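Side-chain contacts in 2''-aminoglycoside nucleotidyltransferase (PDB 4WQK), which transfers a nucleotide from a nucleoside triphosphate to the 2''-hydroxyl of kanamycin, gentamicin and related aminoglycosides, giving bacteria resistance to them: residues 5-8 / 9-13; 130-133 / 134-137; 145-148 / 149-153; 158-161 / 162-166. One frame throughout, in Å; residues are numbered along the deposited sequence.

Contact 1: residues 5-8 / 9-13; sequences TQVT and LIHKI
I10 N donates to Q6 O over 2.8 Å with an N-H...O angle of 170°, the shortest and straightest of four successive i to i+4 backbone bonds that make residues 5-13 the first turns of helix 5-19 in the N-terminal domain. The others run from L9 N to T5 O, from H11 N to V7 O and from K12 N to T8 O, the last at 2.9 Å. V7 and H11, one turn apart, lie alongside each other and point the same way. V7 CG1 sits over one face of the imidazole, 4.3 Å from the H11 ring centroid and 21° off the ring normal, a CH-pi contact displaced toward the rim and nearest to H11 NE2 (4.0 Å). This methyl is the V7 branch anti to the backbone N (chi1 167°), which sets it on the side of the following turn. H11 NE2 is hydrogen-bonded to I116 O, a bond that would restrain the ring's rotation. On the neighbouring flank T8 CG2 and the end of the K12 chain run side by side, with K12 NZ 3.8 Å from T8 CG2; T8 OG1 turns back to T4 O. I10 CG1 packs on Q6 O at 3.3 Å. Q6 OE1 bonds W30 NE1 and Q6 NE2 bonds H43 O and E84 OE1, the side chain lying about 6 Å from that of D45, a magnesium ligand. The chemistry is therefore divided by face: Q6 and H11 tie the helix to other parts of the chain, whereas T8 and K12 meet through carbon and ammonium on an exposed flank.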
loop_
_atom_site.group_PDB
_atom_site.type_symbol
_atom_site.label_atom_id
_atom_site.label_comp_id
_atom_site.label_asym_id
_atom_site.label_seq_id
_atom_site.Cartn_x
_atom_site.Cartn_y
_atom_site.Cartn_z
ATOM N N THR A 5 -12.706 -8.588 -10.752
ATOM C CA THR A 5 -11.448 -8.555 -11.477
ATOM C C THR A 5 -10.248 -8.226 -10.585
ATOM O O THR A 5 -9.237 -8.946 -10.623
ATOM C CB THR A 5 -11.547 -7.551 -12.648
ATOM O OG1 THR A 5 -12.574 -7.995 -13.523
ATOM C CG2 THR A 5 -10.239 -7.458 -13.448
ATOM N N GLN A 6 -10.310 -7.178 -9.756
ATOM C CA GLN A 6 -9.143 -6.808 -8.963
ATOM C C GLN A 6 -8.849 -7.844 -7.886
ATOM O O GLN A 6 -7.688 -8.138 -7.630
ATOM C CB GLN A 6 -9.294 -5.424 -8.298
ATOM C CG GLN A 6 -9.116 -4.302 -9.268
ATOM C CD GLN A 6 -9.296 -2.956 -8.608
ATOM O OE1 GLN A 6 -9.649 -2.869 -7.427
ATOM N NE2 GLN A 6 -9.091 -1.893 -9.382
ATOM N N VAL A 7 -9.891 -8.394 -7.260
ATOM C CA VAL A 7 -9.680 -9.421 -6.224
ATOM C C VAL A 7 -8.997 -10.633 -6.851
ATOM O O VAL A 7 -7.986 -11.127 -6.317
ATOM C CB VAL A 7 -10.997 -9.853 -5.549
ATOM C CG1 VAL A 7 -10.791 -11.128 -4.709
ATOM C CG2 VAL A 7 -11.506 -8.732 -4.630
ATOM N N THR A 8 -9.477 -11.059 -8.010
ATOM C CA THR A 8 -8.902 -12.228 -8.672
ATOM C C THR A 8 -7.444 -11.932 -9.028
ATOM O O THR A 8 -6.551 -12.776 -8.824
ATOM C CB THR A 8 -9.692 -12.597 -9.924
ATOM O OG1 THR A 8 -11.022 -12.978 -9.542
ATOM C CG2 THR A 8 -9.035 -13.763 -10.626
ATOM N N LEU A 9 -7.151 -10.702 -9.488
ATOM C CA LEU A 9 -5.786 -10.332 -9.830
ATOM C C LEU A 9 -4.865 -10.269 -8.621
ATOM O O LEU A 9 -3.721 -10.753 -8.671
ATOM C CB LEU A 9 -5.783 -8.989 -10.584
ATOM C CG LEU A 9 -4.374 -8.525 -10.966
ATOM C CD1 LEU A 9 -3.706 -9.499 -11.939
ATOM C CD2 LEU A 9 -4.523 -7.152 -11.633
ATOM N N ILE A 10 -5.320 -9.682 -7.512
ATOM C CA ILE A 10 -4.584 -9.664 -6.261
ATOM C C ILE A 10 -4.253 -11.102 -5.849
ATOM O O ILE A 10 -3.098 -11.398 -5.487
ATOM C CB ILE A 10 -5.380 -8.945 -5.137
ATOM C CG1 ILE A 10 -5.409 -7.443 -5.413
ATOM C CG2 ILE A 10 -4.737 -9.220 -3.788
ATOM C CD1 ILE A 10 -6.440 -6.675 -4.535
ATOM N N HIS A 11 -5.242 -11.981 -5.914
ATOM C CA HIS A 11 -4.957 -13.377 -5.519
ATOM C C HIS A 11 -3.919 -13.998 -6.466
ATOM O O HIS A 11 -2.987 -14.723 -5.997
ATOM C CB HIS A 11 -6.227 -14.245 -5.483
ATOM C CG HIS A 11 -7.095 -13.987 -4.278
ATOM N ND1 HIS A 11 -8.016 -14.919 -3.841
ATOM C CD2 HIS A 11 -7.185 -12.940 -3.426
ATOM C CE1 HIS A 11 -8.635 -14.446 -2.769
ATOM N NE2 HIS A 11 -8.158 -13.238 -2.504
ATOM N N LYS A 12 -4.029 -13.762 -7.767
ATOM C CA LYS A 12 -3.001 -14.305 -8.682
ATOM C C LYS A 12 -1.600 -13.770 -8.399
ATOM O O LYS A 12 -0.625 -14.542 -8.433
ATOM C CB LYS A 12 -3.333 -14.005 -10.141
ATOM C CG LYS A 12 -4.454 -14.803 -10.714
ATOM C CD LYS A 12 -4.737 -14.419 -12.175
ATOM C CE LYS A 12 -5.798 -15.341 -12.768
ATOM N NZ LYS A 12 -6.739 -14.559 -13.606
ATOM N N ILE A 13 -1.460 -12.465 -8.159
ATOM C CA ILE A 13 -0.157 -11.882 -7.865
ATOM C C ILE A 13 0.422 -12.485 -6.595
ATOM O O ILE A 13 1.618 -12.875 -6.564
ATOM C CB ILE A 13 -0.278 -10.365 -7.729
ATOM C CG1 ILE A 13 -0.596 -9.769 -9.091
ATOM C CG2 ILE A 13 1.020 -9.762 -7.217
ATOM C CD1 ILE A 13 -1.119 -8.321 -8.982
#

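Contact 2: residues 130-133 / 134-137; sequences IWDY and FYYA
Y135 leans back along helix 126-139 onto W131 and D132, one turn and three residues earlier. Its CB lies 3.6 Å from D132 O, and chi1 of -66° puts CG beside its own backbone N, so the ring heads toward the preceding turn. CD2 then meets D132 OD1 at 3.5 Å, the carboxylate oxygen lying at the ring edge near its plane. Next along the rim, CE2 touches W131 CD1 (3.5 Å), and CZ passes W131 NE1. The tyrosine ring and the indole five-membered ring form an oblique pair, with planes 88° and centroids 5.1 Å apart. At the tip, OH stands 3.1 Å from W131 NE1, near the indole plane, and hydrogen-bonds Y176 OH in helix 162-176.

On an adjoining face I130 and F134 point the same way: I130 CG2 reaches F134 CZ at 3.5 Å, while I130 O lies 3.7 Å above the F134 ring plane, over its centre. D132 OD2 hydrogen-bonds a glycerol, probably from the crystallisation liquor. F172 receives W131, F134 and Y135 in edge-to-face pairs. These three rings thus face helix 162-176, which anchors the Y135 hydroxyl, while the D132 carboxylate lies on an exposed side of this C-terminal domain helix.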
loop_
_atom_site.group_PDB
_atom_site.type_symbol
_atom_site.label_atom_id
_atom_site.label_comp_id
_atom_site.label_asym_id
_atom_site.label_seq_id
_atom_site.Cartn_x
_atom_site.Cartn_y
_atom_site.Cartn_z
ATOM N N ILE A 130 -1.764 5.956 6.896
ATOM C CA ILE A 130 -2.153 7.312 7.272
ATOM C C ILE A 130 -1.021 8.313 6.954
ATOM O O ILE A 130 -1.284 9.422 6.475
ATOM C CB ILE A 130 -2.533 7.329 8.761
ATOM C CG1 ILE A 130 -3.833 6.557 8.924
ATOM C CG2 ILE A 130 -2.684 8.766 9.291
ATOM C CD1 ILE A 130 -4.166 6.242 10.329
ATOM N N TRP A 131 0.239 7.924 7.182
ATOM C CA TRP A 131 1.376 8.754 6.841
ATOM C C TRP A 131 1.331 9.227 5.377
ATOM O O TRP A 131 1.641 10.380 5.093
ATOM C CB TRP A 131 2.655 7.959 7.093
ATOM C CG TRP A 131 3.950 8.702 7.109
ATOM C CD1 TRP A 131 4.900 8.725 6.109
ATOM C CD2 TRP A 131 4.499 9.450 8.201
ATOM N NE1 TRP A 131 5.999 9.440 6.520
ATOM C CE2 TRP A 131 5.773 9.928 7.788
ATOM C CE3 TRP A 131 4.038 9.798 9.484
ATOM C CZ2 TRP A 131 6.583 10.688 8.625
ATOM C CZ3 TRP A 131 4.828 10.550 10.299
ATOM C CH2 TRP A 131 6.110 10.989 9.878
ATOM N N ASP A 132 0.959 8.333 4.460
ATOM C CA ASP A 132 0.898 8.738 3.051
ATOM C C ASP A 132 -0.148 9.791 2.794
ATOM O O ASP A 132 0.005 10.628 1.893
ATOM C CB ASP A 132 0.624 7.533 2.149
ATOM C CG ASP A 132 1.871 7.077 1.431
ATOM O OD1 ASP A 132 2.906 7.779 1.534
ATOM O OD2 ASP A 132 1.838 6.008 0.797
ATOM N N TYR A 133 -1.258 9.770 3.536
ATOM C CA TYR A 133 -2.219 10.847 3.402
ATOM C C TYR A 133 -1.645 12.197 3.840
ATOM O O TYR A 133 -2.054 13.236 3.356
ATOM C CB TYR A 133 -3.499 10.600 4.210
ATOM C CG TYR A 133 -4.416 9.582 3.585
ATOM C CD1 TYR A 133 -5.290 9.926 2.570
ATOM C CD2 TYR A 133 -4.406 8.270 4.033
ATOM C CE1 TYR A 133 -6.136 8.945 1.994
ATOM C CE2 TYR A 133 -5.238 7.304 3.486
ATOM C CZ TYR A 133 -6.090 7.647 2.473
ATOM O OH TYR A 133 -6.889 6.647 1.956
ATOM N N PHE A 134 -0.680 12.188 4.756
ATOM C CA PHE A 134 -0.072 13.436 5.163
ATOM C C PHE A 134 0.723 14.065 4.013
ATOM O O PHE A 134 0.680 15.286 3.815
ATOM C CB PHE A 134 0.829 13.250 6.399
ATOM C CG PHE A 134 0.088 12.746 7.623
ATOM C CD1 PHE A 134 -1.283 12.956 7.789
ATOM C CD2 PHE A 134 0.797 12.083 8.621
ATOM C CE1 PHE A 134 -1.940 12.485 8.947
ATOM C CE2 PHE A 134 0.139 11.614 9.776
ATOM C CZ PHE A 134 -1.214 11.842 9.932
ATOM N N TYR A 135 1.426 13.234 3.239
ATOM C CA TYR A 135 2.078 13.781 2.038
ATOM C C TYR A 135 1.059 14.353 1.061
ATOM O O TYR A 135 1.282 15.424 0.472
ATOM C CB TYR A 135 2.900 12.726 1.313
ATOM C CG TYR A 135 4.104 12.198 2.041
ATOM C CD1 TYR A 135 5.190 13.030 2.333
ATOM C CD2 TYR A 135 4.159 10.879 2.410
ATOM C CE1 TYR A 135 6.324 12.505 2.991
ATOM C CE2 TYR A 135 5.258 10.349 3.040
ATOM C CZ TYR A 135 6.326 11.174 3.361
ATOM O OH TYR A 135 7.441 10.631 4.007
ATOM N N TYR A 136 -0.046 13.632 0.885
ATOM C CA TYR A 136 -1.105 14.065 -0.009
ATOM C C TYR A 136 -1.664 15.425 0.442
ATOM O O TYR A 136 -1.940 16.303 -0.397
ATOM C CB TYR A 136 -2.178 12.956 -0.071
ATOM C CG TYR A 136 -3.299 13.232 -1.048
ATOM C CD1 TYR A 136 -3.036 13.743 -2.310
ATOM C CD2 TYR A 136 -4.617 12.987 -0.704
ATOM C CE1 TYR A 136 -4.066 13.982 -3.215
ATOM C CE2 TYR A 136 -5.657 13.236 -1.597
ATOM C CZ TYR A 136 -5.375 13.740 -2.847
ATOM O OH TYR A 136 -6.393 14.003 -3.747
ATOM N N ALA A 137 -1.801 15.645 1.750
ATOM C CA ALA A 137 -2.326 16.921 2.243
ATOM C C ALA A 137 -1.389 18.096 1.928
ATOM O O ALA A 137 -1.838 19.237 1.761
ATOM C CB ALA A 137 -2.592 16.855 3.737
#

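Contact 3: residues 145-148 / 149-153; sequences WPTK and HIESY
W145 and Y153 meet edge to face: the indole six-membered ring directs its edge at the phenol face, with planes at 86° and centroids 5.9 Å apart. W145 CZ3 approaches Y153 CB, near the indole plane, at 4.1 Å. Y153 CG stands anti to the backbone N, which turns the ring face to that edge while the hydroxyl end leads away. I150 crosses the indole obliquely, its CG1 3.6 Å from W145 CB. K148 and H149 instead run side by side, pointing the same way, with K148 CG over the centre of the imidazole, 4.1 Å from the H149 ring centroid and 12° off the normal, a CH-pi contact. Chi1 of 67° sets this CG between backbone N and carbonyl carbon, above the neighbouring ring. P146 CD touches the same ring at its edge, 3.9 Å from H149 CD2. P146 is the N-cap of helix 147-160, and its O takes both I150 N, in the carbonyl plane at 3.2 Å, and H149 N, above that plane. K148 NZ forms a salt bridge to D44. The helix start thus sets aromatic carbon against helix 126-139, where Y136 stacks on W145, and sends a lysine charge to the N-terminal domain.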
loop_
_atom_site.group_PDB
_atom_site.type_symbol
_atom_site.label_atom_id
_atom_site.label_comp_id
_atom_site.label_asym_id
_atom_site.label_seq_id
_atom_site.Cartn_x
_atom_site.Cartn_y
_atom_site.Cartn_z
ATOM N N TRP A 145 -9.757 17.741 -1.522
ATOM C CA TRP A 145 -9.652 16.306 -1.810
ATOM C C TRP A 145 -10.945 15.721 -2.375
ATOM O O TRP A 145 -12.026 16.048 -1.892
ATOM C CB TRP A 145 -9.342 15.502 -0.548
ATOM C CG TRP A 145 -7.956 15.598 -0.019
ATOM C CD1 TRP A 145 -6.957 16.392 -0.468
ATOM C CD2 TRP A 145 -7.437 14.858 1.089
ATOM N NE1 TRP A 145 -5.821 16.199 0.304
ATOM C CE2 TRP A 145 -6.102 15.258 1.264
ATOM C CE3 TRP A 145 -7.985 13.903 1.958
ATOM C CZ2 TRP A 145 -5.286 14.719 2.262
ATOM C CZ3 TRP A 145 -7.158 13.365 2.964
ATOM C CH2 TRP A 145 -5.845 13.787 3.103
ATOM N N PRO A 146 -10.836 14.829 -3.368
ATOM C CA PRO A 146 -11.986 14.001 -3.744
ATOM C C PRO A 146 -12.543 13.302 -2.512
ATOM O O PRO A 146 -11.805 12.807 -1.642
ATOM C CB PRO A 146 -11.388 13.004 -4.740
ATOM C CG PRO A 146 -10.200 13.750 -5.325
ATOM C CD PRO A 146 -9.642 14.508 -4.170
ATOM N N THR A 147 -13.862 13.292 -2.431
ATOM C CA THR A 147 -14.546 12.702 -1.294
ATOM C C THR A 147 -14.131 11.270 -1.025
ATOM O O THR A 147 -14.039 10.894 0.138
ATOM C CB THR A 147 -16.061 12.800 -1.515
ATOM O OG1 THR A 147 -16.435 14.178 -1.602
ATOM C CG2 THR A 147 -16.868 12.122 -0.386
ATOM N N LYS A 148 -13.801 10.478 -2.051
ATOM C CA LYS A 148 -13.386 9.098 -1.773
ATOM C C LYS A 148 -12.114 9.064 -0.907
ATOM O O LYS A 148 -11.937 8.144 -0.102
ATOM C CB LYS A 148 -13.161 8.284 -3.058
ATOM C CG LYS A 148 -11.982 8.720 -3.926
ATOM C CD LYS A 148 -12.055 8.103 -5.331
ATOM C CE LYS A 148 -11.185 8.865 -6.317
ATOM N NZ LYS A 148 -11.212 8.241 -7.682
ATOM N N HIS A 149 -11.260 10.078 -1.017
ATOM C CA HIS A 149 -10.028 10.078 -0.234
ATOM C C HIS A 149 -10.282 10.558 1.155
ATOM O O HIS A 149 -9.680 10.066 2.123
ATOM C CB HIS A 149 -8.976 10.936 -0.892
ATOM C CG HIS A 149 -8.513 10.385 -2.191
ATOM N ND1 HIS A 149 -8.314 9.032 -2.390
ATOM C CD2 HIS A 149 -8.215 10.989 -3.363
ATOM C CE1 HIS A 149 -7.907 8.830 -3.627
ATOM N NE2 HIS A 149 -7.848 9.999 -4.242
ATOM N N ILE A 150 -11.191 11.511 1.256
ATOM C CA ILE A 150 -11.611 11.999 2.545
ATOM C C ILE A 150 -12.223 10.824 3.316
ATOM O O ILE A 150 -11.889 10.596 4.481
ATOM C CB ILE A 150 -12.595 13.147 2.370
ATOM C CG1 ILE A 150 -11.894 14.324 1.686
ATOM C CG2 ILE A 150 -13.092 13.637 3.717
ATOM C CD1 ILE A 150 -10.916 15.011 2.579
ATOM N N GLU A 151 -13.067 10.044 2.661
ATOM C CA GLU A 151 -13.725 8.938 3.350
ATOM C C GLU A 151 -12.745 7.838 3.739
ATOM O O GLU A 151 -12.865 7.274 4.841
ATOM C CB GLU A 151 -14.846 8.357 2.488
ATOM C CG GLU A 151 -15.982 9.340 2.300
ATOM C CD GLU A 151 -17.116 8.811 1.431
ATOM O OE1 GLU A 151 -16.900 7.819 0.692
ATOM O OE2 GLU A 151 -18.225 9.394 1.488
ATOM N N SER A 152 -11.800 7.504 2.862
ATOM C CA SER A 152 -10.858 6.430 3.172
ATOM C C SER A 152 -9.941 6.875 4.315
ATOM O O SER A 152 -9.638 6.087 5.227
ATOM C CB SER A 152 -10.040 6.022 1.934
ATOM O OG SER A 152 -10.745 5.112 1.095
ATOM N N TYR A 153 -9.523 8.149 4.296
ATOM C CA TYR A 153 -8.729 8.694 5.397
ATOM C C TYR A 153 -9.448 8.592 6.725
ATOM O O TYR A 153 -8.860 8.110 7.709
ATOM C CB TYR A 153 -8.367 10.156 5.131
ATOM C CG TYR A 153 -7.581 10.837 6.237
ATOM C CD1 TYR A 153 -6.239 10.529 6.452
ATOM C CD2 TYR A 153 -8.178 11.760 7.083
ATOM C CE1 TYR A 153 -5.501 11.141 7.457
ATOM C CE2 TYR A 153 -7.436 12.372 8.109
ATOM C CZ TYR A 153 -6.107 12.072 8.271
ATOM O OH TYR A 153 -5.381 12.686 9.281
#

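Contact 4: residues 158-161 / 162-166; sequences TSLG and AEKVE
L160 and K164 meet at about a right angle, the leucine branch lying against the aliphatic part of the lysine: L160 CD1 is 3.7 Å from K164 CD, and L160 CG is 3.8 Å from K164 CB. The other methyl, L160 CD2, turns to V165 CG2 at 4.1 Å. With chi1 of -173°, L160 carries CG anti to its backbone N, which brings both methyls to the side of the next helix. Two waters tie the same residues through their polar atoms. One donates to L160 O and accepts from K164 N; the other donates to L160 O over 2.7 Å and accepts from K164 NZ, a bridge that the extended lysine chain spans. This carbonyl, at the end of helix 147-160, is thus reached by water from two places. Within the C-terminal domain, G161 alone separates helix 147-160 from helix 162-176: it ends the first with positive phi (108°), a backbone angle that glycine adopts readily, and is the N-cap of the second. G161 O accepts from V165 N at 3.0 Å, nearly straight at 170°, and V165 CG2 rests 3.3 Å from that oxygen. Further out, W126, E127 and I130 of helix 126-139 receive L160, while Y153 and C157 of helix 147-160 flank V165.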
loop_
_atom_site.group_PDB
_atom_site.type_symbol
_atom_site.label_atom_id
_atom_site.label_comp_id
_atom_site.label_asym_id
_atom_site.label_seq_id
_atom_site.Cartn_x
_atom_site.Cartn_y
_atom_site.Cartn_z
ATOM N N THR A 158 -10.424 6.228 12.068
ATOM C CA THR A 158 -11.308 5.580 13.029
ATOM C C THR A 158 -10.681 4.246 13.492
ATOM O O THR A 158 -10.782 3.879 14.679
ATOM C CB THR A 158 -12.670 5.328 12.417
ATOM O OG1 THR A 158 -13.264 6.588 12.104
ATOM C CG2 THR A 158 -13.595 4.610 13.363
ATOM N N SER A 159 -10.027 3.550 12.566
ATOM C CA SER A 159 -9.485 2.229 12.889
ATOM C C SER A 159 -8.245 2.336 13.786
ATOM O O SER A 159 -8.072 1.516 14.700
ATOM C CB SER A 159 -9.154 1.479 11.597
ATOM O OG SER A 159 -10.313 1.305 10.770
ATOM N N LEU A 160 -7.383 3.312 13.542
ATOM C CA LEU A 160 -6.176 3.493 14.366
ATOM C C LEU A 160 -6.507 4.212 15.674
ATOM O O LEU A 160 -5.949 3.901 16.735
ATOM C CB LEU A 160 -5.120 4.277 13.582
ATOM C CG LEU A 160 -3.782 4.342 14.355
ATOM C CD1 LEU A 160 -3.163 2.972 14.554
ATOM C CD2 LEU A 160 -2.880 5.282 13.541
ATOM N N GLY A 161 -7.422 5.179 15.574
ATOM C CA GLY A 161 -7.885 5.941 16.707
ATOM C C GLY A 161 -7.357 7.372 16.680
ATOM O O GLY A 161 -6.215 7.651 16.320
ATOM N N ALA A 162 -8.207 8.283 17.090
ATOM C CA ALA A 162 -7.865 9.695 17.073
ATOM C C ALA A 162 -6.588 10.029 17.844
ATOM O O ALA A 162 -5.835 10.884 17.410
ATOM C CB ALA A 162 -9.000 10.484 17.629
ATOM N N GLU A 163 -6.373 9.404 19.000
ATOM C CA GLU A 163 -5.176 9.681 19.798
ATOM C C GLU A 163 -3.901 9.438 18.992
ATOM O O GLU A 163 -3.028 10.317 18.888
ATOM C CB GLU A 163 -5.171 8.818 21.066
ATOM C CG GLU A 163 -3.876 8.885 21.876
ATOM C CD GLU A 163 -3.649 10.240 22.538
ATOM O OE1 GLU A 163 -4.637 11.004 22.686
ATOM O OE2 GLU A 163 -2.484 10.539 22.915
ATOM N N LYS A 164 -3.805 8.253 18.408
ATOM C CA LYS A 164 -2.620 7.879 17.645
ATOM C C LYS A 164 -2.501 8.713 16.377
ATOM O O LYS A 164 -1.405 9.110 15.983
ATOM C CB LYS A 164 -2.653 6.381 17.295
ATOM C CG LYS A 164 -2.367 5.463 18.496
ATOM C CD LYS A 164 -2.448 3.988 18.079
ATOM C CE LYS A 164 -2.426 3.056 19.270
ATOM N NZ LYS A 164 -2.399 1.639 18.773
ATOM N N VAL A 165 -3.613 8.979 15.704
ATOM C CA VAL A 165 -3.520 9.823 14.524
ATOM C C VAL A 165 -2.972 11.250 14.843
ATOM O O VAL A 165 -2.122 11.776 14.104
ATOM C CB VAL A 165 -4.891 9.936 13.827
ATOM C CG1 VAL A 165 -4.803 10.956 12.674
ATOM C CG2 VAL A 165 -5.273 8.569 13.285
ATOM N N GLU A 166 -3.443 11.875 15.924
ATOM C CA GLU A 166 -2.968 13.200 16.289
ATOM C C GLU A 166 -1.471 13.182 16.557
ATOM O O GLU A 166 -0.761 14.084 16.141
ATOM C CB GLU A 166 -3.735 13.725 17.516
ATOM C CG GLU A 166 -3.666 15.249 17.760
ATOM C CD GLU A 166 -4.248 15.632 19.121
ATOM O OE1 GLU A 166 -4.994 14.802 19.687
ATOM O OE2 GLU A 166 -3.974 16.745 19.626
HETATM O O HOH W 1 -5.565 5.698 19.131
HETATM O O HOH W 2 -5.111 1.508 17.555
#

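In the fold
Contacts 2, 3 and 4 form one connected body in the C-terminal domain, whereas contact 1 stands apart in the N-terminal domain, its centre about 26 Å from that of contact 2, on opposite sides of the chain's centre. Contacts 2 and 3 touch where Y136 CD2 approaches W145 CE2 at 3.4 Å; contact 4 joins contact 2 through I130 CD1 and L160 CD2, 3.6 Å apart, and contact 3 through Y153 and V165. Kanamycin binds in the cleft between the domains. Contacts 1, 2 and 3 all approach the magnesium ligands D45 or D47: the Q6, D132 and H149 side chains lie about 6 to 8 Å away. Contact 4 is remote from these sites.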